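PDB 4S1P: SGNH hydrolase-type esterase domain-containing protein from Slackia heliotrinireducens DSM 20476, which is a putative SGNH-family hydrolase, probably an esterase or related acylhydrolase whose natural substrate has not been established. Local coordinates for residues T106-A111 with D125-M130; C113-K118 with D164-S169; N11-A16 with V68-S73; A146-P151 with R174-V179. All blocks are in the same frame, centred on the assembly; numbering follows the deposited sequence. Where two conformers were deposited one is given.

The four contacts gather around the ends of a five-stranded parallel sheet of the SGNH hydrolase fold. Along the chain, contact 3 closes before the others open; contacts 1 and 2 then alternate in their segments, as do contacts 2 and 4. Contacts 1 and 2 are closest, with centres about 11 Å apart, and both centre about 15 Å from contact 3. Tyr-109 of contact 1 reaches Ser-73 of contact 3 and packs on Val-166 of contact 2. Contacts 2 and 3 bring together Asp-164, His-167 and Ser-12, probably the catalytic triad. Contact 4, centred about 13 Å from contact 3, joins the edge strand 144-147 to helix 170-184.

Contact 1. Residues T106-A111 with D125-M130; sequences TWPYRA and DMSLRM
A Met-aromatic contact between Met-126, a selenomethionine, and Tyr-109 fastens the loop after strand 100-105 to helix 123-141 beside the probable active site. The methyl CE of Met-126 sits almost squarely over one face of the Tyr-109 ring, 3.7 Å from its centroid and 13° off the normal, a CH-pi contact. Its SE, in place of the natural sulfur, lies over the same face, 4.1 Å from the centroid. CG of Met-126 is anti to the backbone N (chi1 -175°), and the chain beyond is extended, which carries the end of the side chain straight out from the helix to the ring. Methionine, flexible and unbranched, suits this reach. SE also comes within 3.5 Å of Tyr-109 N, a buried amide that has no hydrogen-bond partner in the model.

In this parallel alpha/beta fold, the loops leaving the strand ends build the ligand-binding region, and Tyr-109 belongs to it: its hydroxyl bonds to Ser-73 OG and its side chain approaches an unidentified bound ligand. The neighbouring Trp-107 turns the other way and gives its NE1 to Val-166 O.

Pro-108, whose ring fixes phi and so suits this extended stretch of loop, lays that ring against the helix. Its CG is 3.4 Å from Ser-127 OG, whose hydrogen-bond partner is His-123 O one turn earlier, and its CB meets Met-126 CG at 4.2 Å. One turn further along, Met-130, also a selenomethionine, has two conformers; in one of them the bent chain turns CE toward Thr-106, a doubtful contact.

Contact 2. Residues C113-K118 with D164-S169; sequences CAKLVK and DGVHPS
The Asp-x-x-His motif of SGNH hydrolases, here Asp-164 and His-167 of a probable Ser-His-Asp triad, is met by Lys-115 from helix 114-119. In one of its two conformers Lys-115 extends beyond CG and forms a salt bridge, NZ to Asp-164 OD2 at 2.8 Å, on the anti side, tilted 30° out of the carboxylate plane. The syn lone pair of OD2 takes His-167 ND1 at 2.6 Å, in the imidazole plane, which fixes the ring's rotation. OD1 receives Val-166 N (an Asx turn) and His-167 N, which extends it to an Asx motif, each at 2.9 Å, so four donors grip the carboxylate. Replaced by an alanine, Asp-164 would probably leave Lys-115 without its charge mate and the imidazole of His-167 free to turn.

A water bridges Lys-115 N, at 2.9 Å, to Asp-164 O, at 2.6 Å. Val-166 CG2 lies across the lysine chain, 3.7 Å from Lys-115 CB. Gly-165 suits its place because its phi is positive and a CB would collide with Cys-113 CB.

Cys-113 is the N-cap of helix 114-119, which rests on helix 123-141 through Leu-116, while the loop 164-169 leads into helix 170-184, whose N-cap is Ser-169.

Contact 3. Residues N11-A16 with V68-S73; sequences NSLTTA and VMQEMS
With CG anti to the backbone N (chi1 179°) and a bend at chi2 (-113°), Gln-70 carries its amide from the chain that continues strand 66-69 across to Asn-11 and Thr-14. Asn-11, Ser-12 and Leu-13 form the Asn-Ser-Leu version of the GDSL motif, which follows the first strand of the SGNH fold, and Ser-12 is probably the nucleophile. Gln-70 suits its buried place because one amide offers both an acceptor and donors. Its OE1 takes two bonds: Asn-11 N at 2.9 Å, nearly straight at 172° but from above the carbonyl plane, and Thr-14 OG1 at 2.7 Å, in that plane on a lone pair. NE2 gives one bond to Asn-11 OD1 at 2.8 Å and another to Glu-71 O at 2.9 Å.

Asn-11 OD1 also accepts Leu-13 N at 3.1 Å, an N-cap bond that starts the short helix 12-15. The Gln-70 amide thus grips both the backbone N and the side chain of the residue before Ser-12. Ser-12 N and Asn-11 ND2 each bond an unidentified ligand, placing the contact at the probable active site. Beside the amides, Leu-13 closes the contact with carbon alone, its CD2 3.7 Å from Ser-73 CB.

Contact 4. Residues A146-P151 with R174-V179; sequences ADVAAP and RLAALV
Val-148, with Ala-146 and Ala-176, forms the buried side of the seam between the end of edge strand 144-147 and helix 170-184. The two gamma methyls of Val-148 divide the work. CG1, anti to its own backbone N (chi1 -173°), reaches the helix backbone at Ala-176 CA, 4.0 Å away, where the small alanine lets the strand end come close. CG2 meets Val-179 CG1 at 3.9 Å. The same Val-179 methyl lies 4.0 Å from Ala-146 CB and 3.8 Å from Asp-147 N, so that one branch fills the angle where the chain turns out of the strand. With an alanine in place of Val-148, both methyls are gone and a gap would probably open between Ala-176, Val-179 and the Trp-107 ring that CG1 also touches.

The outer part, around Pro-151 and Leu-175, is more exposed, and Val-179 spans both, its CG1 turned inward and its CG2 to the proline. Pro-151, in the first turn of helix 149-154, sets CB 3.8 Å from Leu-175 CD2 and CG 3.8 Å from Val-179 CG2, a rigid ring against branched ends. Asp-147 points away from the helix, and its OD1 caps Ala-150 N at 3.1 Å, a polar role suited to this outward side.

On the side of the helix turned away from segment 146-151, Ala-177 sets its methyl against helix 19-27. Helix 170-184 thus packs against both helix 19-27 and the strand end, as part of one of the helical layers that flank the sheet in the alpha-beta-alpha sandwich of SGNH hydrolases.

Contact 1. Residues T106-A111 with D125-M130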
loop_
_atom_site.group_PDB
_atom_site.type_symbol
_atom_site.label_atom_id
_atom_site.label_comp_id
_atom_site.label_asym_id
_atom_site.label_seq_id
_atom_site.Cartn_x
_atom_site.Cartn_y
_atom_site.Cartn_z
ATOM N N THR A 106 5.302 -1.929 0.501
ATOM C CA THR A 106 6.226 -0.820 0.544
ATOM C C THR A 106 7.608 -1.282 1.073
ATOM O O THR A 106 7.894 -2.462 1.260
ATOM C CB THR A 106 5.637 0.335 1.380
ATOM O OG1 THR A 106 5.522 -0.059 2.766
ATOM C CG2 THR A 106 4.249 0.782 0.860
ATOM N N TRP A 107 8.462 -0.296 1.274
ATOM C CA TRP A 107 9.893 -0.487 1.402
ATOM C C TRP A 107 10.345 -0.212 2.841
ATOM O O TRP A 107 9.725 0.583 3.555
ATOM C CB TRP A 107 10.614 0.469 0.416
ATOM C CG TRP A 107 10.037 1.823 0.464
ATOM C CD1 TRP A 107 10.344 2.810 1.346
ATOM C CD2 TRP A 107 8.996 2.336 -0.369
ATOM N NE1 TRP A 107 9.553 3.903 1.130
ATOM C CE2 TRP A 107 8.707 3.634 0.083
ATOM C CE3 TRP A 107 8.236 1.804 -1.433
ATOM C CZ2 TRP A 107 7.721 4.417 -0.497
ATOM C CZ3 TRP A 107 7.257 2.587 -1.991
ATOM C CH2 TRP A 107 7.001 3.869 -1.526
ATOM N N PRO A 108 11.468 -0.820 3.251
ATOM C CA PRO A 108 12.095 -0.353 4.492
ATOM C C PRO A 108 12.551 1.091 4.285
ATOM O O PRO A 108 12.784 1.513 3.185
ATOM C CB PRO A 108 13.324 -1.276 4.649
ATOM C CG PRO A 108 13.647 -1.681 3.259
ATOM C CD PRO A 108 12.327 -1.781 2.534
ATOM N N TYR A 109 12.681 1.820 5.369
ATOM C CA TYR A 109 13.208 3.162 5.303
ATOM C C TYR A 109 14.692 3.129 4.908
ATOM O O TYR A 109 15.385 2.145 5.094
ATOM C CB TYR A 109 13.079 3.810 6.660
ATOM C CG TYR A 109 11.712 4.010 7.189
ATOM C CD1 TYR A 109 10.588 3.862 6.381
ATOM C CD2 TYR A 109 11.527 4.411 8.520
ATOM C CE1 TYR A 109 9.319 4.081 6.899
ATOM C CE2 TYR A 109 10.258 4.658 9.024
ATOM C CZ TYR A 109 9.160 4.492 8.209
ATOM O OH TYR A 109 7.905 4.768 8.747
ATOM N N ARG A 110 15.163 4.229 4.344
ATOM C CA ARG A 110 16.551 4.306 3.935
ATOM C C ARG A 110 17.502 4.154 5.119
ATOM O O ARG A 110 17.308 4.748 6.168
ATOM C CB ARG A 110 16.801 5.605 3.189
ATOM C CG ARG A 110 18.229 5.707 2.731
ATOM C CD ARG A 110 18.445 6.818 1.751
ATOM N NE ARG A 110 19.787 6.774 1.181
ATOM C CZ ARG A 110 20.170 7.545 0.171
ATOM N NH1 ARG A 110 19.330 8.431 -0.324
ATOM N NH2 ARG A 110 21.400 7.453 -0.320
ATOM N N ALA A 111 18.516 3.297 4.958
ATOM C CA ALA A 111 19.454 3.068 6.044
ATOM C C ALA A 111 20.071 4.398 6.495
ATOM O O ALA A 111 20.472 5.246 5.681
ATOM C CB ALA A 111 20.525 2.098 5.633
ATOM N N ASP A 125 16.690 -5.400 10.126
ATOM C CA ASP A 125 15.531 -5.903 10.883
ATOM C C ASP A 125 14.250 -5.384 10.233
ATOM O O ASP A 125 13.307 -6.145 9.983
ATOM C CB ASP A 125 15.642 -5.440 12.340
ATOM C CG ASP A 125 14.574 -6.002 13.281
ATOM O OD1 ASP A 125 14.014 -7.061 13.027
ATOM O OD2 ASP A 125 14.373 -5.409 14.380
HETATM N N MSE A 126 14.226 -4.103 9.882
HETATM C CA MSE A 126 13.023 -3.559 9.248
HETATM C C MSE A 126 12.774 -4.241 7.900
HETATM O O MSE A 126 11.639 -4.562 7.544
HETATM C CB MSE A 126 13.104 -2.045 9.066
HETATM C CG MSE A 126 11.783 -1.509 8.518
HETATM SE SE MSE A 126 11.745 0.437 8.494
HETATM C CE MSE A 126 9.874 0.603 7.965
ATOM N N SER A 127 13.839 -4.415 7.124
ATOM C CA SER A 127 13.775 -5.042 5.799
ATOM C C SER A 127 13.108 -6.416 5.893
ATOM O O SER A 127 12.221 -6.746 5.104
ATOM C CB SER A 127 15.188 -5.151 5.192
ATOM O OG SER A 127 15.752 -3.855 4.832
ATOM N N LEU A 128 13.548 -7.206 6.864
ATOM C CA LEU A 128 13.082 -8.583 6.987
ATOM C C LEU A 128 11.676 -8.610 7.546
ATOM O O LEU A 128 10.826 -9.369 7.083
ATOM C CB LEU A 128 14.031 -9.390 7.871
ATOM C CG LEU A 128 15.471 -9.545 7.351
ATOM C CD1 LEU A 128 16.326 -10.389 8.275
ATOM C CD2 LEU A 128 15.473 -10.120 5.952
ATOM N N ARG A 129 11.418 -7.775 8.546
ATOM C CA ARG A 129 10.077 -7.724 9.117
ATOM C C ARG A 129 9.021 -7.315 8.106
ATOM O O ARG A 129 7.912 -7.892 8.034
ATOM C CB ARG A 129 10.022 -6.814 10.316
ATOM C CG ARG A 129 10.763 -7.367 11.528
ATOM C CD ARG A 129 10.758 -6.426 12.726
ATOM N NE ARG A 129 11.400 -7.031 13.900
ATOM C CZ ARG A 129 10.818 -7.829 14.796
ATOM N NH1 ARG A 129 9.557 -8.182 14.681
ATOM N NH2 ARG A 129 11.529 -8.294 15.829
HETATM N N MSE A 130 9.345 -6.310 7.297
HETATM C CA MSE A 130 8.396 -5.855 6.260
HETATM C C MSE A 130 8.165 -6.988 5.243
HETATM O O MSE A 130 7.017 -7.308 4.874
HETATM C CB MSE A 130 8.916 -4.589 5.531
HETATM C CG MSE A 130 9.094 -3.322 6.408
HETATM SE SE MSE A 130 7.409 -2.543 6.966
HETATM C CE MSE A 130 7.016 -1.721 5.247
#

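Contact 2. Residues C113-K118 with D164-S169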
loop_
_atom_site.group_PDB
_atom_site.type_symbol
_atom_site.label_atom_id
_atom_site.label_comp_id
_atom_site.label_asym_id
_atom_site.label_seq_id
_atom_site.Cartn_x
_atom_site.Cartn_y
_atom_site.Cartn_z
ATOM N N CYS A 113 18.524 6.896 8.035
ATOM C CA CYS A 113 17.664 8.086 8.077
ATOM C C CYS A 113 17.120 8.293 9.488
ATOM O O CYS A 113 17.006 7.350 10.275
ATOM C CB CYS A 113 16.551 8.046 7.031
ATOM S SG CYS A 113 15.181 6.946 7.404
ATOM N N ALA A 114 16.776 9.538 9.806
ATOM C CA ALA A 114 16.297 9.882 11.132
ATOM C C ALA A 114 15.081 9.114 11.592
ATOM O O ALA A 114 14.996 8.698 12.748
ATOM C CB ALA A 114 16.027 11.369 11.200
ATOM N N LYS A 115 14.140 8.857 10.673
ATOM C CA LYS A 115 12.930 8.191 11.072
ATOM C C LYS A 115 13.219 6.741 11.460
ATOM O O LYS A 115 12.582 6.182 12.353
ATOM C CB LYS A 115 11.838 8.371 9.998
ATOM C CG LYS A 115 11.281 9.809 10.002
ATOM C CD LYS A 115 10.451 10.168 8.783
ATOM C CE LYS A 115 9.996 11.613 8.853
ATOM N NZ LYS A 115 9.060 11.937 7.731
ATOM N N LEU A 116 14.223 6.143 10.829
ATOM C CA LEU A 116 14.590 4.795 11.181
ATOM C C LEU A 116 15.369 4.794 12.522
ATOM O O LEU A 116 15.163 3.920 13.379
ATOM C CB LEU A 116 15.423 4.198 10.039
ATOM C CG LEU A 116 15.827 2.751 10.214
ATOM C CD1 LEU A 116 14.685 1.827 10.551
ATOM C CD2 LEU A 116 16.551 2.284 8.970
ATOM N N VAL A 117 16.259 5.768 12.709
ATOM C CA VAL A 117 16.950 5.907 13.985
ATOM C C VAL A 117 15.962 5.978 15.140
ATOM O O VAL A 117 16.157 5.290 16.180
ATOM C CB VAL A 117 17.863 7.150 13.993
ATOM C CG1 VAL A 117 18.436 7.423 15.396
ATOM C CG2 VAL A 117 18.949 6.997 12.943
ATOM N N LYS A 118 14.924 6.806 14.967
ATOM C CA LYS A 118 13.916 7.009 16.001
ATOM C C LYS A 118 13.171 5.719 16.361
ATOM O O LYS A 118 12.764 5.535 17.513
ATOM C CB LYS A 118 12.939 8.101 15.562
ATOM C CG LYS A 118 13.537 9.507 15.608
ATOM C CD LYS A 118 12.543 10.587 15.173
ATOM C CE LYS A 118 12.847 11.131 13.779
ATOM N NZ LYS A 118 11.770 12.000 13.231
ATOM N N ASP A 164 13.585 12.543 3.348
ATOM C CA ASP A 164 13.373 11.955 4.659
ATOM C C ASP A 164 13.677 10.440 4.750
ATOM O O ASP A 164 13.663 9.881 5.852
ATOM C CB ASP A 164 11.966 12.295 5.210
ATOM C CG ASP A 164 10.812 11.542 4.505
ATOM O OD1 ASP A 164 11.026 10.815 3.501
ATOM O OD2 ASP A 164 9.672 11.737 4.982
ATOM N N GLY A 165 13.951 9.791 3.627
ATOM C CA GLY A 165 14.231 8.336 3.624
ATOM C C GLY A 165 13.010 7.453 3.870
ATOM O O GLY A 165 13.159 6.240 4.102
ATOM N N VAL A 166 11.821 8.052 3.826
ATOM C CA VAL A 166 10.552 7.338 4.079
ATOM C C VAL A 166 9.613 7.450 2.898
ATOM O O VAL A 166 9.154 6.460 2.343
ATOM C CB VAL A 166 9.833 7.880 5.328
ATOM C CG1 VAL A 166 8.441 7.257 5.477
ATOM C CG2 VAL A 166 10.655 7.595 6.575
ATOM N N HIS A 167 9.333 8.670 2.500
ATOM C CA HIS A 167 8.428 8.914 1.394
ATOM C C HIS A 167 9.163 8.687 0.080
ATOM O O HIS A 167 10.390 8.806 0.010
ATOM C CB HIS A 167 7.917 10.351 1.504
ATOM C CG HIS A 167 6.999 10.553 2.671
ATOM N ND1 HIS A 167 7.444 10.887 3.930
ATOM C CD2 HIS A 167 5.668 10.352 2.792
ATOM C CE1 HIS A 167 6.425 10.934 4.767
ATOM N NE2 HIS A 167 5.331 10.609 4.100
ATOM N N PRO A 168 8.415 8.357 -0.975
ATOM C CA PRO A 168 9.028 8.148 -2.283
ATOM C C PRO A 168 9.313 9.497 -2.965
ATOM O O PRO A 168 8.571 10.462 -2.802
ATOM C CB PRO A 168 7.950 7.391 -3.046
ATOM C CG PRO A 168 6.648 7.908 -2.461
ATOM C CD PRO A 168 6.946 8.176 -0.992
ATOM N N SER A 169 10.406 9.531 -3.719
ATOM C CA SER A 169 10.635 10.611 -4.673
ATOM C C SER A 169 9.666 10.440 -5.838
ATOM O O SER A 169 9.017 9.420 -5.976
ATOM C CB SER A 169 12.060 10.510 -5.205
ATOM O OG SER A 169 12.180 9.416 -6.052
HETATM O O HOH W 1 14.022 10.609 8.314
#

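Contact 3. Residues N11-A16 with V68-S73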
loop_
_atom_site.group_PDB
_atom_site.type_symbol
_atom_site.label_atom_id
_atom_site.label_comp_id
_atom_site.label_asym_id
_atom_site.label_seq_id
_atom_site.Cartn_x
_atom_site.Cartn_y
_atom_site.Cartn_z
ATOM N N ASN A 11 -2.184 6.139 2.385
ATOM C CA ASN A 11 -1.817 7.441 2.915
ATOM C C ASN A 11 -0.882 8.125 1.939
ATOM O O ASN A 11 -1.020 7.902 0.725
ATOM C CB ASN A 11 -1.350 7.320 4.354
ATOM C CG ASN A 11 -0.060 6.570 4.508
ATOM O OD1 ASN A 11 0.742 6.403 3.582
ATOM N ND2 ASN A 11 0.169 6.123 5.729
ATOM N N SER A 12 0.005 9.025 2.384
ATOM C CA SER A 12 0.822 9.739 1.408
ATOM C C SER A 12 1.741 8.828 0.584
ATOM O O SER A 12 2.149 9.218 -0.508
ATOM C CB SER A 12 1.610 10.882 2.066
ATOM O OG SER A 12 2.720 10.367 2.715
ATOM N N LEU A 13 2.041 7.593 1.030
ATOM C CA LEU A 13 2.835 6.717 0.149
ATOM C C LEU A 13 2.062 6.334 -1.113
ATOM O O LEU A 13 2.658 6.003 -2.163
ATOM C CB LEU A 13 3.351 5.481 0.883
ATOM C CG LEU A 13 4.617 5.666 1.735
ATOM C CD1 LEU A 13 4.413 6.606 2.897
ATOM C CD2 LEU A 13 5.135 4.315 2.167
ATOM N N THR A 14 0.740 6.391 -1.022
ATOM C CA THR A 14 -0.116 6.196 -2.186
ATOM C C THR A 14 -0.324 7.494 -2.958
ATOM O O THR A 14 -0.219 7.489 -4.174
ATOM C CB THR A 14 -1.480 5.623 -1.747
ATOM O OG1 THR A 14 -1.289 4.274 -1.323
ATOM C CG2 THR A 14 -2.487 5.604 -2.911
ATOM N N THR A 15 -0.613 8.601 -2.274
ATOM C CA THR A 15 -1.054 9.803 -2.971
ATOM C C THR A 15 0.096 10.660 -3.465
ATOM O O THR A 15 -0.120 11.452 -4.400
ATOM C CB THR A 15 -1.958 10.664 -2.093
ATOM O OG1 THR A 15 -1.290 10.993 -0.872
ATOM C CG2 THR A 15 -3.258 9.958 -1.783
ATOM N N ALA A 16 1.287 10.500 -2.893
ATOM C CA ALA A 16 2.408 11.380 -3.278
ATOM C C ALA A 16 2.689 11.325 -4.780
ATOM O O ALA A 16 2.572 10.272 -5.438
ATOM C CB ALA A 16 3.686 11.021 -2.479
ATOM N N VAL A 68 -6.728 -1.954 -3.613
ATOM C CA VAL A 68 -5.292 -1.889 -3.253
ATOM C C VAL A 68 -5.182 -1.405 -1.808
ATOM O O VAL A 68 -5.809 -0.413 -1.442
ATOM C CB VAL A 68 -4.534 -0.936 -4.171
ATOM C CG1 VAL A 68 -3.066 -0.852 -3.799
ATOM C CG2 VAL A 68 -4.689 -1.372 -5.613
HETATM N N MSE A 69 -4.366 -2.103 -1.007
HETATM C CA MSE A 69 -4.264 -1.826 0.394
HETATM C C MSE A 69 -2.846 -1.450 0.757
HETATM O O MSE A 69 -1.923 -2.252 0.550
HETATM C CB MSE A 69 -4.659 -3.056 1.226
HETATM C CG MSE A 69 -6.070 -3.538 0.889
HETATM SE SE MSE A 69 -6.450 -5.339 1.546
HETATM C CE MSE A 69 -5.109 -6.244 0.414
ATOM N N GLN A 70 -2.661 -0.235 1.295
ATOM C CA GLN A 70 -1.341 0.243 1.715
ATOM C C GLN A 70 -1.375 0.672 3.177
ATOM O O GLN A 70 -2.122 1.565 3.536
ATOM C CB GLN A 70 -0.910 1.431 0.829
ATOM C CG GLN A 70 0.447 2.029 1.197
ATOM C CD GLN A 70 0.340 3.426 1.755
ATOM O OE1 GLN A 70 -0.276 4.306 1.155
ATOM N NE2 GLN A 70 0.937 3.645 2.913
ATOM N N GLU A 71 -0.525 0.027 3.988
ATOM C CA GLU A 71 -0.440 0.306 5.396
ATOM C C GLU A 71 0.539 1.442 5.681
ATOM O O GLU A 71 1.477 1.697 4.926
ATOM C CB GLU A 71 0.037 -0.949 6.133
ATOM C CG GLU A 71 0.169 -0.860 7.665
ATOM C CD GLU A 71 -1.162 -0.558 8.352
ATOM O OE1 GLU A 71 -1.687 0.577 8.201
ATOM O OE2 GLU A 71 -1.698 -1.467 9.046
HETATM N N MSE A 72 0.295 2.116 6.801
HETATM C CA MSE A 72 1.247 3.072 7.375
HETATM C C MSE A 72 2.634 2.463 7.272
HETATM O O MSE A 72 2.833 1.291 7.555
HETATM C CB MSE A 72 0.788 3.390 8.805
HETATM C CG MSE A 72 1.499 4.606 9.406
HETATM SE SE MSE A 72 3.156 4.015 10.287
HETATM C CE MSE A 72 2.382 2.903 11.715
ATOM N N SER A 73 3.599 3.297 6.903
ATOM C CA SER A 73 4.864 2.844 6.336
ATOM C C SER A 73 5.741 1.957 7.201
ATOM O O SER A 73 6.532 1.205 6.654
ATOM C CB SER A 73 5.702 4.044 5.847
ATOM O OG SER A 73 6.002 4.895 6.913
#

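Contact 4. Residues A146-P151 with R174-V179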
loop_
_atom_site.group_PDB
_atom_site.type_symbol
_atom_site.label_atom_id
_atom_site.label_comp_id
_atom_site.label_asym_id
_atom_site.label_seq_id
_atom_site.Cartn_x
_atom_site.Cartn_y
_atom_site.Cartn_z
ATOM N N ALA A 146 2.009 -6.518 -4.801
ATOM C CA ALA A 146 2.825 -5.593 -5.589
ATOM C C ALA A 146 4.049 -5.266 -4.735
ATOM O O ALA A 146 3.939 -4.462 -3.809
ATOM C CB ALA A 146 2.008 -4.360 -5.927
ATOM N N ASP A 147 5.170 -5.958 -5.000
ATOM C CA ASP A 147 6.345 -5.895 -4.159
ATOM C C ASP A 147 7.205 -4.743 -4.614
ATOM O O ASP A 147 8.076 -4.908 -5.449
ATOM C CB ASP A 147 7.071 -7.231 -4.232
ATOM C CG ASP A 147 8.280 -7.334 -3.314
ATOM O OD1 ASP A 147 8.685 -6.306 -2.738
ATOM O OD2 ASP A 147 8.847 -8.444 -3.173
ATOM N N VAL A 148 6.979 -3.566 -4.041
ATOM C CA VAL A 148 7.768 -2.414 -4.440
ATOM C C VAL A 148 9.134 -2.413 -3.735
ATOM O O VAL A 148 10.092 -1.809 -4.217
ATOM C CB VAL A 148 6.977 -1.098 -4.268
ATOM C CG1 VAL A 148 7.762 0.080 -4.846
ATOM C CG2 VAL A 148 5.603 -1.196 -4.947
ATOM N N ALA A 149 9.251 -3.085 -2.595
ATOM C CA ALA A 149 10.533 -3.149 -1.914
ATOM C C ALA A 149 11.608 -3.761 -2.788
ATOM O O ALA A 149 12.767 -3.343 -2.722
ATOM C CB ALA A 149 10.423 -3.919 -0.621
ATOM N N ALA A 150 11.273 -4.793 -3.540
ATOM C CA ALA A 150 12.296 -5.484 -4.348
ATOM C C ALA A 150 13.020 -4.524 -5.320
ATOM O O ALA A 150 14.254 -4.421 -5.251
ATOM C CB ALA A 150 11.696 -6.695 -5.066
ATOM N N PRO A 151 12.271 -3.790 -6.163
ATOM C CA PRO A 151 13.000 -2.871 -7.041
ATOM C C PRO A 151 13.600 -1.676 -6.326
ATOM O O PRO A 151 14.579 -1.100 -6.810
ATOM C CB PRO A 151 11.966 -2.474 -8.083
ATOM C CG PRO A 151 10.609 -2.748 -7.443
ATOM C CD PRO A 151 10.863 -3.974 -6.587
ATOM N N ARG A 174 6.847 6.649 -9.375
ATOM C CA ARG A 174 6.687 6.076 -10.697
ATOM C C ARG A 174 6.951 4.576 -10.680
ATOM O O ARG A 174 6.217 3.782 -11.275
ATOM C CB ARG A 174 7.576 6.800 -11.693
ATOM C CG ARG A 174 7.436 6.255 -13.104
ATOM C CD ARG A 174 8.235 7.088 -14.079
ATOM N NE ARG A 174 8.142 6.513 -15.417
ATOM C CZ ARG A 174 8.923 5.544 -15.892
ATOM N NH1 ARG A 174 9.906 5.014 -15.152
ATOM N NH2 ARG A 174 8.721 5.107 -17.130
ATOM N N LEU A 175 7.973 4.174 -9.928
ATOM C CA LEU A 175 8.286 2.804 -9.781
ATOM C C LEU A 175 7.132 2.050 -9.094
ATOM O O LEU A 175 6.709 0.983 -9.543
ATOM C CB LEU A 175 9.548 2.666 -8.956
ATOM C CG LEU A 175 9.978 1.237 -8.689
ATOM C CD1 LEU A 175 10.188 0.445 -9.982
ATOM C CD2 LEU A 175 11.240 1.255 -7.851
ATOM N N ALA A 176 6.585 2.626 -8.043
ATOM C CA ALA A 176 5.420 1.983 -7.401
ATOM C C ALA A 176 4.252 1.818 -8.365
ATOM O O ALA A 176 3.630 0.781 -8.392
ATOM C CB ALA A 176 4.999 2.792 -6.221
ATOM N N ALA A 177 3.964 2.853 -9.145
ATOM C CA ALA A 177 2.897 2.770 -10.139
ATOM C C ALA A 177 3.161 1.662 -11.144
ATOM O O ALA A 177 2.249 0.938 -11.515
ATOM C CB ALA A 177 2.708 4.093 -10.852
ATOM N N LEU A 178 4.401 1.551 -11.609
ATOM C CA LEU A 178 4.740 0.513 -12.597
ATOM C C LEU A 178 4.601 -0.890 -12.010
ATOM O O LEU A 178 4.077 -1.810 -12.654
ATOM C CB LEU A 178 6.154 0.720 -13.153
ATOM C CG LEU A 178 6.343 1.932 -14.050
ATOM C CD1 LEU A 178 7.834 2.155 -14.205
ATOM C CD2 LEU A 178 5.633 1.774 -15.386
ATOM N N VAL A 179 5.016 -1.053 -10.754
ATOM C CA VAL A 179 4.870 -2.336 -10.100
ATOM C C VAL A 179 3.382 -2.708 -9.898
ATOM O O VAL A 179 2.945 -3.827 -10.132
ATOM C CB VAL A 179 5.637 -2.331 -8.751
ATOM C CG1 VAL A 179 5.383 -3.603 -7.976
ATOM C CG2 VAL A 179 7.152 -2.172 -8.969
#